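Local coordinates for protein dTDP-4-dehydrorhamnose 3,5-epimerase (Bacillus anthracis str. Ames, PDB 3RYK) that probably catalyses the epimerisation of dTDP-4-dehydro-6-deoxyglucose at carbons 3 and 5 of the sugar ring, a step in making dTDP-L-rhamnose, at residues 28-31 with 35-38; 64-69 with 134-139; 72-77 with 81-86; 85-90 with 110-115; 96-101 with 105-110. One frame throughout, in Å; residues are numbered along the deposited sequence. Where two conformers were deposited one is given.

Interaction 1: residues 28-31 with 35-38; sequences IETN and AKLL
Leu37 meets two successive residues of the opposite strand, Ile28 and Glu29, and its side chain runs obliquely to both of theirs. With CG anti to the backbone N (chi1 -178°), Leu37 brings its CD2 methyl to 3.5 Å from CG2 of Ile28, and the same methyl also lies near the carboxylate of Glu29. The aliphatic part of Glu29 packs lower down, its CG 3.8 Å from CB of Leu37, while the extended chain carries the carboxylate onward to a salt bridge with Arg123. On the other face of the hairpin, the side chains of Thr30 and Lys36 are neighbours with a shared heading, Thr30 OG1 and Lys36 NZ being 3.7 Å apart. Asn31 and Ala35 return to the face of Glu29 and Leu37, where a water gives a hydrogen bond to Asn31 OD1 and a weak one to Ala35 O.

The backbones run antiparallel between the two faces. Leu37 O accepts from Ile28 N at 2.7 Å and, weakly, from Glu29 N at 3.5 Å. Leu37 N returns a nearly straight bond to Glu29 O (2.9 Å, 172° at the hydrogen), and Asn31 and Ala35 exchange a reciprocal pair at the turn end. Between these bonded pairs, the CA-H groups of Thr30 and Lys36 point at carbonyl oxygens. Two residues facing one, with one carbonyl serving both amides, define a classic beta bulge, here set in the hairpin formed by strands 26-31 and 35-45.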
# COMPACT_ATOMS: atom_id res chain seq x y z
N ILE A 28 -11.76 9.77 -12.36
CA ILE A 28 -11.99 11.21 -12.21
C ILE A 28 -11.78 11.89 -13.57
O ILE A 28 -12.57 12.75 -13.96
CB ILE A 28 -11.07 11.80 -11.13
CG1 ILE A 28 -11.64 11.48 -9.75
CG2 ILE A 28 -10.90 13.30 -11.32
CD1 ILE A 28 -10.63 11.30 -8.69
N GLU A 29 -10.73 11.49 -14.28
CA GLU A 29 -10.44 12.04 -15.60
C GLU A 29 -9.40 11.17 -16.28
O GLU A 29 -8.64 10.46 -15.62
CB GLU A 29 -9.90 13.47 -15.52
CG GLU A 29 -8.58 13.60 -14.76
CD GLU A 29 -8.01 15.01 -14.74
OE1 GLU A 29 -8.62 15.94 -15.30
OE2 GLU A 29 -6.91 15.17 -14.17
N THR A 30 -9.40 11.22 -17.61
CA THR A 30 -8.48 10.47 -18.43
C THR A 30 -7.77 11.51 -19.29
O THR A 30 -8.41 12.41 -19.85
CB THR A 30 -9.18 9.44 -19.34
OG1 THR A 30 -9.95 8.52 -18.56
CG2 THR A 30 -8.15 8.67 -20.16
N ASN A 31 -6.45 11.41 -19.37
CA ASN A 31 -5.67 12.31 -20.19
C ASN A 31 -4.62 11.53 -20.98
O ASN A 31 -4.18 10.46 -20.58
CB ASN A 31 -4.97 13.43 -19.38
CG ASN A 31 -5.95 14.33 -18.64
OD1 ASN A 31 -6.56 13.94 -17.66
ND2 ASN A 31 -6.00 15.60 -19.05
N ALA A 35 -3.72 7.82 -19.42
CA ALA A 35 -3.48 8.24 -18.02
C ALA A 35 -4.82 8.42 -17.32
O ALA A 35 -5.70 9.07 -17.85
CB ALA A 35 -2.66 9.52 -17.96
N LYS A 36 -4.96 7.87 -16.13
CA LYS A 36 -6.23 7.94 -15.40
C LYS A 36 -6.10 8.36 -13.95
O LYS A 36 -5.31 7.78 -13.22
CB LYS A 36 -6.89 6.55 -15.47
CG LYS A 36 -7.26 6.11 -16.89
CD LYS A 36 -7.67 4.64 -16.93
CE LYS A 36 -8.05 4.17 -18.33
NZ LYS A 36 -9.28 4.87 -18.83
N LEU A 37 -6.86 9.38 -13.57
CA LEU A 37 -6.88 9.87 -12.19
C LEU A 37 -8.07 9.09 -11.62
O LEU A 37 -9.17 9.21 -12.15
CB LEU A 37 -7.10 11.37 -12.10
CG LEU A 37 -7.10 11.95 -10.68
CD1 LEU A 37 -5.75 11.74 -9.98
CD2 LEU A 37 -7.43 13.43 -10.74
N LEU A 38 -7.83 8.32 -10.57
CA LEU A 38 -8.86 7.47 -9.96
C LEU A 38 -9.19 7.79 -8.51
O LEU A 38 -8.38 8.34 -7.78
CB LEU A 38 -8.34 6.04 -9.99
CG LEU A 38 -7.89 5.44 -11.33
CD1 LEU A 38 -7.31 4.02 -11.16
CD2 LEU A 38 -9.03 5.44 -12.32
O HOH W 1 -5.27 11.77 -16.20

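Interaction 2: residues 64-69 with 134-139; sequences VTHSFV and QLLVPK
Leu136 reaches from its strand into the loop that follows helix 56-61, and a single methyl, CD2, meets three side chains of that loop. The apolar packing is closest at Val64, whose CG1 lies 3.5 Å from Leu136 CD2 and 3.7 Å from Leu136 CG; the two side chains overlap alongside, running opposite ways. Both are set up for this by their first torsions: Val64 CG1 and Leu136 CG each stand anti to their own backbone N (chi1 -178° and -175°).

Two aromatic rings flank the methyl more loosely. Phe68 turns the edge of its ring to it, with CZ 4.4 Å from Leu136 CD2 and the methyl near the ring plane. The ring of His66 is met obliquely, its CD2 atom 4.3 Å from CD2 of Leu136, while within the loop Val64 CG1 sits in plane at the edge of the same imidazole.

Backbone pairing lies to the sides of the contact. Strand 134-137 is hydrogen-bonded between strands 35-45 and 96-100, and the side chain of Lys36 packs on both Val64 and Leu136. The loop thus lies over one face of the sheet, while Leu135 and Val137 turn to the other, toward Ile109. With carbon atoms making all the close approaches, the loop and strand are held here by non-directional van der Waals contact and by the burial of Leu136.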
# COMPACT_ATOMS: atom_id res chain seq x y z
N VAL A 64 -8.10 -0.78 -17.21
CA VAL A 64 -6.77 -0.77 -16.62
C VAL A 64 -6.52 -2.24 -16.29
O VAL A 64 -6.92 -2.74 -15.23
CB VAL A 64 -6.72 0.12 -15.37
CG1 VAL A 64 -5.31 0.16 -14.79
CG2 VAL A 64 -7.18 1.54 -15.74
N THR A 65 -5.86 -2.92 -17.22
CA THR A 65 -5.54 -4.33 -17.10
C THR A 65 -4.03 -4.50 -16.97
O THR A 65 -3.28 -4.40 -17.96
CB THR A 65 -6.08 -5.08 -18.32
OG1 THR A 65 -7.49 -4.81 -18.44
CG2 THR A 65 -5.85 -6.59 -18.20
N HIS A 66 -3.59 -4.73 -15.73
CA HIS A 66 -2.17 -4.91 -15.43
C HIS A 66 -2.02 -5.82 -14.22
O HIS A 66 -2.83 -5.78 -13.29
CB HIS A 66 -1.50 -3.59 -15.06
CG HIS A 66 -1.68 -2.51 -16.08
ND1 HIS A 66 -0.95 -2.47 -17.25
CD2 HIS A 66 -2.50 -1.44 -16.11
CE1 HIS A 66 -1.32 -1.41 -17.95
NE2 HIS A 66 -2.26 -0.77 -17.28
N SER A 67 -0.95 -6.61 -14.24
CA SER A 67 -0.66 -7.51 -13.14
C SER A 67 0.54 -6.87 -12.46
O SER A 67 1.65 -6.87 -13.01
CB SER A 67 -0.38 -8.92 -13.65
OG SER A 67 -1.53 -9.44 -14.31
N PHE A 68 0.30 -6.28 -11.29
CA PHE A 68 1.37 -5.60 -10.54
C PHE A 68 2.23 -6.59 -9.77
O PHE A 68 1.72 -7.49 -9.12
CB PHE A 68 0.81 -4.49 -9.67
CG PHE A 68 0.20 -3.36 -10.47
CD1 PHE A 68 1.00 -2.34 -10.94
CD2 PHE A 68 -1.14 -3.35 -10.78
CE1 PHE A 68 0.48 -1.31 -11.68
CE2 PHE A 68 -1.68 -2.31 -11.53
CZ PHE A 68 -0.88 -1.29 -11.98
N VAL A 69 3.55 -6.38 -9.84
CA VAL A 69 4.53 -7.26 -9.19
C VAL A 69 5.32 -6.67 -8.03
O VAL A 69 5.92 -7.41 -7.25
CB VAL A 69 5.55 -7.78 -10.24
CG1 VAL A 69 4.85 -8.55 -11.32
CG2 VAL A 69 6.33 -6.63 -10.86
N GLN A 134 -5.59 8.38 -6.89
CA GLN A 134 -4.52 7.58 -7.46
C GLN A 134 -4.34 7.97 -8.91
O GLN A 134 -5.23 8.51 -9.54
CB GLN A 134 -4.84 6.09 -7.34
CG GLN A 134 -5.19 5.67 -5.90
CD GLN A 134 -5.26 4.17 -5.68
OE1 GLN A 134 -4.78 3.37 -6.50
NE2 GLN A 134 -5.83 3.77 -4.56
N LEU A 135 -3.14 7.76 -9.42
CA LEU A 135 -2.85 8.10 -10.80
C LEU A 135 -2.26 6.87 -11.48
O LEU A 135 -1.33 6.25 -10.95
CB LEU A 135 -1.85 9.25 -10.86
CG LEU A 135 -1.49 9.75 -12.25
CD1 LEU A 135 -2.69 10.34 -12.97
CD2 LEU A 135 -0.38 10.79 -12.14
N LEU A 136 -2.83 6.50 -12.63
CA LEU A 136 -2.38 5.36 -13.41
C LEU A 136 -1.49 6.01 -14.46
O LEU A 136 -1.97 6.78 -15.30
CB LEU A 136 -3.56 4.61 -14.04
CG LEU A 136 -3.29 3.30 -14.81
CD1 LEU A 136 -2.45 3.49 -16.08
CD2 LEU A 136 -2.64 2.28 -13.88
N VAL A 137 -0.18 5.75 -14.37
CA VAL A 137 0.80 6.28 -15.30
C VAL A 137 1.15 5.17 -16.30
O VAL A 137 1.78 4.17 -15.94
CB VAL A 137 2.10 6.72 -14.58
CG1 VAL A 137 2.98 7.51 -15.54
CG2 VAL A 137 1.79 7.56 -13.35
N PRO A 138 0.74 5.33 -17.57
CA PRO A 138 1.04 4.29 -18.53
C PRO A 138 2.52 4.20 -18.90
O PRO A 138 3.32 5.05 -18.51
CB PRO A 138 0.27 4.72 -19.79
CG PRO A 138 -0.54 5.89 -19.44
CD PRO A 138 0.00 6.46 -18.18
N LYS A 139 2.85 3.14 -19.64
CA LYS A 139 4.21 2.96 -20.13
C LYS A 139 4.41 4.06 -21.17
O LYS A 139 3.44 4.46 -21.83
CB LYS A 139 4.40 1.57 -20.74
CG LYS A 139 4.29 0.43 -19.75
CD LYS A 139 4.48 -0.90 -20.41
CE LYS A 139 4.53 -2.01 -19.39
NZ LYS A 139 4.79 -3.33 -20.00

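Interaction 3: residues 72-77 with 81-86; sequences NVSYSA and TIRGLH
Ser76 OG is gripped by two nitrogens of Arg83, which approaches side-on with NE at 3.1 Å and NH2 at 3.2 Å from that one oxygen. The hydroxyl oxygen lies almost in the guanidinium plane, and the bonds are moderately bent, with angles at hydrogen of 155° through NE and 147° through NH2. A bend at chi2 (-62°) turns the Arg83 chain across the gap between strands whose axes approach no closer than 9.5 Å. Ser76 OG, standing anti to its own carbonyl carbon, meets it at the planar edge.

Thr81 packs beside this pair. Its CG2 methyl lies over one face of the guanidinium, offset toward the rim, and comes 3.7 Å from Ser76 OG. Tyr75 O is also close, 3.2 Å from Arg83 NH2. Strands 70-76 and 82-88 belong to the two different sheets of the jelly roll, so the arginine bridges them by its side chain.

Arg83 also touches the bound pyrophosphate and packs on Arg47 of the second subunit. Held in-plane by one serine oxygen, the guanidinium has its rotation restricted beside an anion whose negative charge it would probably help to balance.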
# COMPACT_ATOMS: atom_id res chain seq x y z
N ASN A 72 6.24 -0.05 -4.04
CA ASN A 72 7.31 0.80 -3.56
C ASN A 72 6.75 1.87 -2.63
O ASN A 72 5.63 2.34 -2.85
CB ASN A 72 7.97 1.46 -4.78
CG ASN A 72 8.54 0.45 -5.76
OD1 ASN A 72 9.10 -0.57 -5.36
ND2 ASN A 72 8.41 0.74 -7.06
N VAL A 73 7.50 2.25 -1.61
CA VAL A 73 7.11 3.29 -0.66
C VAL A 73 8.24 4.31 -0.57
O VAL A 73 9.37 3.96 -0.23
CB VAL A 73 6.77 2.74 0.75
CG1 VAL A 73 6.47 3.88 1.73
CG2 VAL A 73 5.57 1.78 0.65
N SER A 74 7.91 5.56 -0.90
CA SER A 74 8.81 6.69 -0.88
C SER A 74 8.47 7.62 0.28
O SER A 74 7.36 8.14 0.35
CB SER A 74 8.69 7.45 -2.21
OG SER A 74 9.36 8.69 -2.18
N TYR A 75 9.42 7.80 1.20
CA TYR A 75 9.26 8.69 2.34
C TYR A 75 10.18 9.89 2.11
O TYR A 75 11.37 9.70 1.76
CB TYR A 75 9.55 8.04 3.71
CG TYR A 75 9.70 9.07 4.82
CD1 TYR A 75 8.60 9.68 5.44
CD2 TYR A 75 10.96 9.47 5.24
CE1 TYR A 75 8.77 10.66 6.45
CE2 TYR A 75 11.15 10.43 6.23
CZ TYR A 75 10.08 11.03 6.83
OH TYR A 75 10.35 11.97 7.81
N SER A 76 9.64 11.09 2.28
CA SER A 76 10.37 12.34 2.12
C SER A 76 10.12 13.18 3.38
O SER A 76 9.00 13.62 3.65
CB SER A 76 9.93 13.09 0.87
OG SER A 76 10.12 12.33 -0.31
N ALA A 77 11.16 13.39 4.17
CA ALA A 77 11.04 14.14 5.41
C ALA A 77 10.67 15.63 5.24
O ALA A 77 9.84 16.15 6.00
CB ALA A 77 12.34 14.01 6.24
N THR A 81 10.52 18.27 -1.66
CA THR A 81 11.44 17.24 -2.09
C THR A 81 10.93 16.78 -3.45
O THR A 81 9.75 16.48 -3.62
CB THR A 81 11.46 16.04 -1.12
OG1 THR A 81 11.86 16.48 0.18
CG2 THR A 81 12.39 14.93 -1.61
N ILE A 82 11.81 16.75 -4.44
CA ILE A 82 11.43 16.29 -5.77
C ILE A 82 12.00 14.92 -6.09
O ILE A 82 13.22 14.70 -6.01
CB ILE A 82 11.73 17.31 -6.90
CG1 ILE A 82 10.69 18.43 -6.89
CG2 ILE A 82 11.65 16.65 -8.27
CD1 ILE A 82 10.84 19.43 -8.01
N ARG A 83 11.10 14.01 -6.44
CA ARG A 83 11.42 12.64 -6.80
C ARG A 83 11.08 12.45 -8.29
O ARG A 83 9.89 12.41 -8.66
CB ARG A 83 10.61 11.66 -5.95
CG ARG A 83 10.78 11.78 -4.43
CD ARG A 83 12.19 11.54 -3.94
NE ARG A 83 12.20 11.56 -2.47
CZ ARG A 83 13.25 11.29 -1.70
NH1 ARG A 83 14.43 10.98 -2.24
NH2 ARG A 83 13.11 11.33 -0.38
N GLY A 84 12.09 12.37 -9.15
CA GLY A 84 11.92 12.21 -10.60
C GLY A 84 12.59 13.29 -11.44
O GLY A 84 13.50 13.98 -10.94
N LEU A 85 12.21 13.45 -12.72
CA LEU A 85 11.16 12.67 -13.44
C LEU A 85 11.75 11.34 -13.91
O LEU A 85 12.66 11.35 -14.73
CB LEU A 85 10.67 13.44 -14.68
CG LEU A 85 9.95 14.79 -14.58
CD1 LEU A 85 9.83 15.43 -15.96
CD2 LEU A 85 8.58 14.62 -13.93
N HIS A 86 11.20 10.23 -13.42
CA HIS A 86 11.65 8.87 -13.75
C HIS A 86 10.90 8.14 -14.86
O HIS A 86 9.72 8.38 -15.10
CB HIS A 86 11.50 7.98 -12.49
CG HIS A 86 11.71 6.52 -12.74
ND1 HIS A 86 10.75 5.72 -13.33
CD2 HIS A 86 12.74 5.70 -12.46
CE1 HIS A 86 11.20 4.48 -13.42
NE2 HIS A 86 12.41 4.44 -12.89

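Interaction 4: residues 85-90 with 110-115; sequences LHFQKN and VDLRKD
On one face of the sheet that carries strands 82-88 and 104-111, two pairs of apolar side chains meet across an intervening strand, 141-147. Leu85 and Val110 form the first, their side chains crossing at about a right angle with Leu85 CD1 3.9 Å from Val110 CG2. Further along, Phe87 and Leu112, which sits just past the end of strand 104-111, also cross nearly perpendicularly: the CD1 methyl of Leu112 lies 4.2 Å from both CD2 and CE2 of Phe87, approaching the ring obliquely. Phe87 holds its CG between the backbone N and the carbonyl carbon (chi1 68°), and from there the ring is directed toward Leu112.

Past Val110 the chain leaves its strand through an Asx turn. Asp111 OD1 accepts the backbone N of Arg113 at 3.0 Å, nearly along the C-O axis of the carboxylate. The guanidinium of Arg113 presents its NE/NH2 side to the same carboxylate from above the carboxylate plane, with NE 2.9 Å from Asp111 OD1 and NH2 2.8 Å from Asp111 OD2, the two together forming a salt bridge. The backbone amide and NE reach OD1 from opposite faces of that plane, which should hold the group firmly. Ser116 and Thr118 also bond to OD2, and Arg113 goes on to a salt bridge with Asp34.

Ala142 of the central strand touches both Val110 and Leu112, while on the far edge of strand 82-88 Leu85 and Phe87 hydrogen-bond through their backbones to Val170 and Ser168, just beyond and within strand 167-169.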
# COMPACT_ATOMS: atom_id res chain seq x y z
N LEU A 85 12.21 13.45 -12.72
CA LEU A 85 11.16 12.67 -13.44
C LEU A 85 11.75 11.34 -13.91
O LEU A 85 12.66 11.35 -14.73
CB LEU A 85 10.67 13.44 -14.68
CG LEU A 85 9.95 14.79 -14.58
CD1 LEU A 85 9.83 15.43 -15.96
CD2 LEU A 85 8.58 14.62 -13.93
N HIS A 86 11.20 10.23 -13.42
CA HIS A 86 11.65 8.87 -13.75
C HIS A 86 10.90 8.14 -14.86
O HIS A 86 9.72 8.38 -15.10
CB HIS A 86 11.50 7.98 -12.49
CG HIS A 86 11.71 6.52 -12.74
ND1 HIS A 86 10.75 5.72 -13.33
CD2 HIS A 86 12.74 5.70 -12.46
CE1 HIS A 86 11.20 4.48 -13.42
NE2 HIS A 86 12.41 4.44 -12.89
N PHE A 87 11.60 7.23 -15.54
CA PHE A 87 11.02 6.40 -16.58
C PHE A 87 12.04 5.28 -16.76
O PHE A 87 13.25 5.52 -16.75
CB PHE A 87 10.63 7.07 -17.90
CG PHE A 87 11.77 7.55 -18.73
CD1 PHE A 87 12.38 6.70 -19.65
CD2 PHE A 87 12.21 8.85 -18.63
CE1 PHE A 87 13.43 7.15 -20.44
CE2 PHE A 87 13.26 9.31 -19.42
CZ PHE A 87 13.86 8.46 -20.32
N GLN A 88 11.56 4.05 -16.87
CA GLN A 88 12.46 2.93 -17.05
C GLN A 88 12.37 2.62 -18.53
O GLN A 88 11.28 2.36 -19.04
CB GLN A 88 12.05 1.75 -16.17
CG GLN A 88 13.16 0.75 -15.94
CD GLN A 88 12.80 -0.35 -14.98
OE1 GLN A 88 13.22 -0.32 -13.82
NE2 GLN A 88 11.94 -1.26 -15.40
N LYS A 89 13.49 2.71 -19.25
CA LYS A 89 13.50 2.43 -20.68
C LYS A 89 13.22 0.98 -20.99
O LYS A 89 13.62 0.09 -20.22
CB LYS A 89 14.86 2.76 -21.32
CG LYS A 89 15.28 4.23 -21.44
CD LYS A 89 16.68 4.31 -22.07
CE LYS A 89 17.12 5.74 -22.43
NZ LYS A 89 17.16 6.72 -21.31
N ASN A 90 12.52 0.73 -22.10
CA ASN A 90 12.25 -0.65 -22.53
C ASN A 90 13.58 -1.35 -22.80
O ASN A 90 14.61 -0.68 -22.94
CB ASN A 90 11.26 -0.75 -23.71
CG ASN A 90 9.80 -0.95 -23.26
OD1 ASN A 90 9.48 -1.93 -22.58
ND2 ASN A 90 8.92 -0.10 -23.75
N VAL A 110 4.61 13.13 -18.00
CA VAL A 110 4.93 13.66 -19.32
C VAL A 110 4.81 12.52 -20.36
O VAL A 110 5.37 11.44 -20.16
CB VAL A 110 6.38 14.20 -19.34
CG1 VAL A 110 6.62 14.96 -20.66
CG2 VAL A 110 6.66 15.11 -18.14
N ASP A 111 4.09 12.76 -21.45
CA ASP A 111 3.90 11.75 -22.50
C ASP A 111 5.16 11.79 -23.38
O ASP A 111 5.42 12.79 -24.07
CB ASP A 111 2.62 12.03 -23.31
CG ASP A 111 2.30 10.95 -24.35
OD1 ASP A 111 3.17 10.09 -24.63
OD2 ASP A 111 1.15 10.93 -24.89
N LEU A 112 5.95 10.72 -23.35
CA LEU A 112 7.19 10.66 -24.16
C LEU A 112 7.09 9.74 -25.38
O LEU A 112 8.10 9.38 -25.99
CB LEU A 112 8.39 10.30 -23.28
CG LEU A 112 8.75 11.30 -22.18
CD1 LEU A 112 10.07 10.95 -21.52
CD2 LEU A 112 8.80 12.68 -22.75
N ARG A 113 5.87 9.38 -25.75
CA ARG A 113 5.63 8.53 -26.91
C ARG A 113 5.69 9.49 -28.12
O ARG A 113 4.78 10.29 -28.33
CB ARG A 113 4.27 7.83 -26.73
CG ARG A 113 4.21 6.92 -25.49
CD ARG A 113 2.79 6.42 -25.21
NE ARG A 113 1.87 7.53 -24.96
CZ ARG A 113 0.58 7.40 -24.67
NH1 ARG A 113 0.02 6.20 -24.57
NH2 ARG A 113 -0.16 8.49 -24.47
N LYS A 114 6.78 9.41 -28.89
CA LYS A 114 6.97 10.28 -30.07
C LYS A 114 5.84 10.25 -31.09
O LYS A 114 5.58 11.25 -31.76
CB LYS A 114 8.32 9.99 -30.74
CG LYS A 114 8.63 10.90 -31.93
CD LYS A 114 10.04 10.66 -32.46
CE LYS A 114 10.38 11.60 -33.60
NZ LYS A 114 11.77 11.38 -34.07
N ASP A 115 5.16 9.10 -31.19
CA ASP A 115 4.04 8.92 -32.12
C ASP A 115 2.78 9.62 -31.61
O ASP A 115 1.98 10.15 -32.38
CB ASP A 115 3.68 7.44 -32.17
CG ASP A 115 4.81 6.54 -32.64
OD1 ASP A 115 5.67 6.97 -33.44
OD2 ASP A 115 4.81 5.35 -32.24

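Interaction 5: residues 96-101 with 105-110; sequences KLIQVM and IYDVIV
Aliphatic packing dominates, and it is tight: Val100 CG2 lies 3.4 Å from Ile105 CD1 and 3.6 Å from Ile105 CG1, the first closer than usual van der Waals contact. The two side chains pass one another head to tail, so that the valine methyl rests against the CG1-CD1 end of the isoleucine. Ile105 CG1 occupies the position between its backbone N and carbonyl carbon (chi1 71°), and the chain is extended beyond it, which lays CD1 along Val100. Leu127 packs against both residues.

The strands are not paired with each other. Strand 96-100 belongs to one sheet and strand 104-111 to the other, the CA atoms of Ile98 and Asp107 being 9.3 Å apart; facing side chains fill the interior between the two layers of the jelly-roll sandwich, and the chain crosses from layer to layer just after Met101.

One polar group enters this apolar setting. Asp107 comes within 4.2 Å of Ile98 through its OD2 and the CG2 methyl of Ile98, a loose approach without polar character. That same OD2 accepts a hydrogen bond from His143 NE2 on strand 141-147, which gives the buried carboxylate a partner, while Ile98 also packs on Val137, Val154 and Tyr156.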
# COMPACT_ATOMS: atom_id res chain seq x y z
N LYS A 96 2.77 2.38 -13.81
CA LYS A 96 2.78 2.70 -12.39
C LYS A 96 1.38 3.10 -11.95
O LYS A 96 0.58 3.51 -12.78
CB LYS A 96 3.75 3.83 -12.09
CG LYS A 96 5.18 3.52 -12.49
CD LYS A 96 6.10 4.66 -12.12
CE LYS A 96 7.52 4.37 -12.55
NZ LYS A 96 8.41 5.50 -12.17
N LEU A 97 1.11 2.98 -10.65
CA LEU A 97 -0.20 3.34 -10.04
C LEU A 97 0.21 3.92 -8.70
O LEU A 97 0.61 3.20 -7.80
CB LEU A 97 -1.10 2.12 -9.93
CG LEU A 97 -2.54 2.28 -9.43
CD1 LEU A 97 -3.34 3.18 -10.35
CD2 LEU A 97 -3.13 0.89 -9.41
N ILE A 98 0.10 5.24 -8.60
CA ILE A 98 0.54 5.97 -7.43
C ILE A 98 -0.54 6.58 -6.55
O ILE A 98 -1.54 7.07 -7.04
CB ILE A 98 1.42 7.17 -7.88
CG1 ILE A 98 2.63 6.74 -8.74
CG2 ILE A 98 1.91 7.98 -6.67
CD1 ILE A 98 2.44 6.75 -10.23
N GLN A 99 -0.28 6.55 -5.25
CA GLN A 99 -1.16 7.13 -4.24
C GLN A 99 -0.31 7.68 -3.10
O GLN A 99 0.87 7.30 -2.91
CB GLN A 99 -2.18 6.15 -3.68
CG GLN A 99 -1.61 4.99 -2.91
CD GLN A 99 -2.67 4.14 -2.26
OE1 GLN A 99 -3.78 4.60 -1.99
NE2 GLN A 99 -2.33 2.90 -1.95
N VAL A 100 -0.92 8.58 -2.33
CA VAL A 100 -0.28 9.21 -1.19
C VAL A 100 -0.95 8.69 0.08
O VAL A 100 -2.19 8.79 0.24
CB VAL A 100 -0.38 10.74 -1.29
CG1 VAL A 100 0.17 11.39 -0.03
CG2 VAL A 100 0.36 11.24 -2.55
N MET A 101 -0.14 8.17 1.00
CA MET A 101 -0.64 7.61 2.26
C MET A 101 -0.60 8.60 3.42
O MET A 101 -1.40 8.50 4.37
CB MET A 101 0.14 6.33 2.59
CG MET A 101 0.15 5.31 1.43
SD MET A 101 -1.49 4.84 0.79
CE MET A 101 -2.22 4.12 2.26
N ILE A 105 1.23 15.57 -2.46
CA ILE A 105 2.20 15.83 -3.51
C ILE A 105 1.56 16.42 -4.76
O ILE A 105 0.35 16.31 -4.97
CB ILE A 105 2.89 14.49 -3.97
CG1 ILE A 105 1.91 13.60 -4.77
CG2 ILE A 105 3.48 13.76 -2.80
CD1 ILE A 105 2.44 12.20 -5.11
N TYR A 106 2.39 17.09 -5.54
CA TYR A 106 2.01 17.66 -6.84
C TYR A 106 2.74 16.70 -7.75
O TYR A 106 3.98 16.73 -7.81
CB TYR A 106 2.45 19.10 -7.00
CG TYR A 106 2.36 19.67 -8.42
CD1 TYR A 106 1.15 20.00 -9.00
CD2 TYR A 106 3.53 19.94 -9.14
CE1 TYR A 106 1.10 20.54 -10.29
CE2 TYR A 106 3.49 20.50 -10.43
CZ TYR A 106 2.28 20.79 -11.00
OH TYR A 106 2.26 21.35 -12.28
N ASP A 107 2.00 15.84 -8.43
CA ASP A 107 2.55 14.84 -9.31
C ASP A 107 2.42 15.21 -10.78
O ASP A 107 1.36 15.62 -11.25
CB ASP A 107 1.84 13.54 -8.97
CG ASP A 107 2.45 12.35 -9.65
OD1 ASP A 107 2.53 12.28 -10.90
OD2 ASP A 107 2.81 11.44 -8.88
N VAL A 108 3.52 15.04 -11.51
CA VAL A 108 3.55 15.37 -12.92
C VAL A 108 3.87 14.15 -13.76
O VAL A 108 4.66 13.29 -13.35
CB VAL A 108 4.67 16.40 -13.22
CG1 VAL A 108 4.86 16.59 -14.75
CG2 VAL A 108 4.40 17.73 -12.51
N ILE A 109 3.23 14.07 -14.93
CA ILE A 109 3.49 12.99 -15.86
C ILE A 109 3.68 13.66 -17.20
O ILE A 109 3.03 14.67 -17.49
CB ILE A 109 2.40 11.85 -15.92
CG1 ILE A 109 1.09 12.32 -16.56
CG2 ILE A 109 2.17 11.26 -14.54
CD1 ILE A 109 0.05 11.22 -16.61
N VAL A 110 4.61 13.13 -18.00
CA VAL A 110 4.93 13.66 -19.32
C VAL A 110 4.81 12.52 -20.36
O VAL A 110 5.37 11.44 -20.16
CB VAL A 110 6.38 14.20 -19.34
CG1 VAL A 110 6.62 14.96 -20.66
CG2 VAL A 110 6.66 15.11 -18.14

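Overall arrangement
Interaction 5 lies nearest the chain's centre, joining the two sheets through aliphatic side chains, whereas interaction 1, a hairpin with a bulge, is partly exposed and relies mainly on backbone hydrogen bonds. Interaction 2 connects them: strand 134-137 pairs with strand 35-45 of interaction 1 and strand 96-100 of interaction 5, and packs a loop on the outer face by carbon contacts alone. Interaction 3 also spans the two sheets, but with an arginine-serine bond near pyrophosphate and the second subunit. Interaction 4 shares Leu85 and His86 with it and Val110 with interaction 5; partly buried, it lies along one sheet and the turn that leaves it, combining apolar contacts with a salt bridge.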